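Local coordinates for glycosyl hydrolases family 31 family protein (Aspergillus niger, PDB 6DRU) that releases alpha-xylose from the non-reducing terminal glucose of xyloglucan oligosaccharides, as a glycoside hydrolase of family 31, at residues M379-K382 with N383-K387. Sequence-based numbering, arbitrary orientation.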
loop_
_atom_site.group_PDB
_atom_site.type_symbol
_atom_site.label_atom_id
_atom_site.label_comp_id
_atom_site.label_asym_id
_atom_site.label_seq_id
_atom_site.Cartn_x
_atom_site.Cartn_y
_atom_site.Cartn_z
ATOM N N MET A 379 -25.199 -21.549 -20.660
ATOM C CA MET A 379 -24.793 -21.422 -22.054
ATOM C C MET A 379 -24.297 -22.753 -22.608
ATOM O O MET A 379 -24.677 -23.154 -23.714
ATOM C CB MET A 379 -23.710 -20.349 -22.190
ATOM C CG MET A 379 -24.182 -18.940 -21.873
ATOM S SD MET A 379 -25.459 -18.355 -23.001
ATOM C CE MET A 379 -26.859 -18.248 -21.891
ATOM N N LEU A 380 -23.446 -23.450 -21.851
ATOM C CA LEU A 380 -22.870 -24.701 -22.336
ATOM C C LEU A 380 -23.930 -25.788 -22.480
ATOM O O LEU A 380 -23.895 -26.572 -23.437
ATOM C CB LEU A 380 -21.747 -25.159 -21.406
ATOM C CG LEU A 380 -20.564 -24.200 -21.259
ATOM C CD1 LEU A 380 -19.397 -24.884 -20.560
ATOM C CD2 LEU A 380 -20.141 -23.655 -22.613
ATOM N N LYS A 381 -24.878 -25.856 -21.543
ATOM C CA LYS A 381 -25.922 -26.871 -21.643
ATOM C C LYS A 381 -26.877 -26.575 -22.789
ATOM O O LYS A 381 -27.377 -27.502 -23.436
ATOM C CB LYS A 381 -26.692 -26.976 -20.326
ATOM C CG LYS A 381 -27.926 -27.858 -20.405
ATOM C CD LYS A 381 -28.737 -27.805 -19.122
ATOM C CE LYS A 381 -29.792 -28.906 -19.085
ATOM N NZ LYS A 381 -29.467 -30.027 -20.012
ATOM N N LYS A 382 -27.117 -25.295 -23.072
ATOM C CA LYS A 382 -28.034 -24.931 -24.146
ATOM C C LYS A 382 -27.435 -25.215 -25.518
ATOM O O LYS A 382 -28.117 -25.753 -26.399
ATOM C CB LYS A 382 -28.398 -23.452 -24.026
ATOM C CG LYS A 382 -29.287 -22.924 -25.134
ATOM C CD LYS A 382 -29.397 -21.408 -25.061
ATOM C CE LYS A 382 -29.663 -20.932 -23.640
ATOM N NZ LYS A 382 -29.597 -19.447 -23.519
ATOM N N ASN A 383 -26.163 -24.874 -25.716
ATOM C CA ASN A 383 -25.548 -24.909 -27.036
ATOM C C ASN A 383 -24.661 -26.123 -27.274
ATOM O O ASN A 383 -24.272 -26.364 -28.422
ATOM C CB ASN A 383 -24.732 -23.633 -27.261
ATOM C CG ASN A 383 -25.563 -22.381 -27.092
ATOM O OD1 ASN A 383 -25.228 -21.500 -26.301
ATOM N ND2 ASN A 383 -26.661 -22.298 -27.832
ATOM N N TYR A 384 -24.326 -26.886 -26.235
ATOM C CA TYR A 384 -23.445 -28.033 -26.414
ATOM C C TYR A 384 -24.044 -29.301 -25.816
ATOM O O TYR A 384 -24.312 -30.264 -26.541
ATOM C CB TYR A 384 -22.076 -27.759 -25.787
ATOM C CG TYR A 384 -21.284 -26.656 -26.454
ATOM C CD1 TYR A 384 -20.495 -26.915 -27.567
ATOM C CD2 TYR A 384 -21.317 -25.358 -25.962
ATOM C CE1 TYR A 384 -19.767 -25.911 -28.178
ATOM C CE2 TYR A 384 -20.591 -24.346 -26.565
ATOM C CZ TYR A 384 -19.817 -24.630 -27.672
ATOM O OH TYR A 384 -19.091 -23.631 -28.279
ATOM N N TYR A 385 -24.250 -29.305 -24.495
ATOM C CA TYR A 385 -24.643 -30.528 -23.798
ATOM C C TYR A 385 -25.959 -31.080 -24.333
ATOM O O TYR A 385 -26.085 -32.285 -24.577
ATOM C CB TYR A 385 -24.744 -30.264 -22.294
ATOM C CG TYR A 385 -24.783 -31.516 -21.445
ATOM C CD1 TYR A 385 -25.987 -32.149 -21.160
ATOM C CD2 TYR A 385 -23.619 -32.058 -20.917
ATOM C CE1 TYR A 385 -26.028 -33.291 -20.381
ATOM C CE2 TYR A 385 -23.651 -33.200 -20.135
ATOM C CZ TYR A 385 -24.857 -33.812 -19.871
ATOM O OH TYR A 385 -24.894 -34.948 -19.093
ATOM N N ASP A 386 -26.952 -30.213 -24.523
ATOM C CA ASP A 386 -28.236 -30.629 -25.075
ATOM C C ASP A 386 -28.193 -30.831 -26.582
ATOM O O ASP A 386 -29.249 -31.003 -27.202
ATOM C CB ASP A 386 -29.322 -29.607 -24.727
ATOM C CG ASP A 386 -29.708 -29.640 -23.262
ATOM O OD1 ASP A 386 -29.174 -30.497 -22.525
ATOM O OD2 ASP A 386 -30.546 -28.811 -22.851
ATOM N N LYS A 387 -27.003 -30.813 -27.186
ATOM C CA LYS A 387 -26.865 -30.977 -28.627
ATOM C C LYS A 387 -25.802 -32.013 -28.984
ATOM O O LYS A 387 -25.294 -32.008 -30.111
ATOM C CB LYS A 387 -26.557 -29.630 -29.283
ATOM C CG LYS A 387 -27.683 -28.606 -29.150
ATOM C CD LYS A 387 -27.363 -27.334 -29.916
ATOM C CE LYS A 387 -28.482 -26.316 -29.854
ATOM N NZ LYS A 387 -28.106 -25.077 -30.593
#
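Lys-381 reaches down the last turn of its helix to Asp-386, the first residue to leave helical geometry. CB starts out pointing away from the following residues. With CG anti to the backbone N (chi1 171°), the chain runs beside the carbonyl carbon, on the side leading to the helix's C-terminal end where Asp-386 sits, and CG of Lys-381 lies 3.6 Å from OD1 of Asp-386. The chain stays extended through CD, CE of Lys-381 keeps 3.8 Å from OD1 of Asp-386, and a last bend (chi4 21°) brings NZ of Lys-381 to 2.6 Å from that OD1. This salt bridge uses the syn lone pair of OD1, on the side of OD2. A long flexible lysine suits this partly exposed flank, and the short side chain of Asp-386 keeps its carboxylate near the helix end, where the lysine reaches it. Independently, Asp-386 N donates a hydrogen bond to Lys-381 O (3.0 Å).

That bond spans five residues, as does the one from Tyr-385 N to Leu-380 O (3.0 Å). Leu-380 O also accepts from Tyr-384 N, a more bent bond whose N-H...O angle is only 135°, so one carbonyl is shared by two donors where the helix widens. On the buried side, CD2 of Leu-380 meets CD2 of Tyr-384 at 3.9 Å, and the carbonyl O of Leu-380 lies at the edge of the Tyr-384 ring, in its plane. Both residues are buried, and the apolar branches of Leu-380 and the flat ring of Tyr-384 suit the apolar surface offered by Leu-324 and Ala-322 of strand 319-328, while Tyr-385 makes an edge-to-face contact with His-465.

Such i-to-i+5 bonding is the signature of a pi-type turn, here closing helix 370-385 just before strand 391-394 within the TIM-barrel domain of family 31.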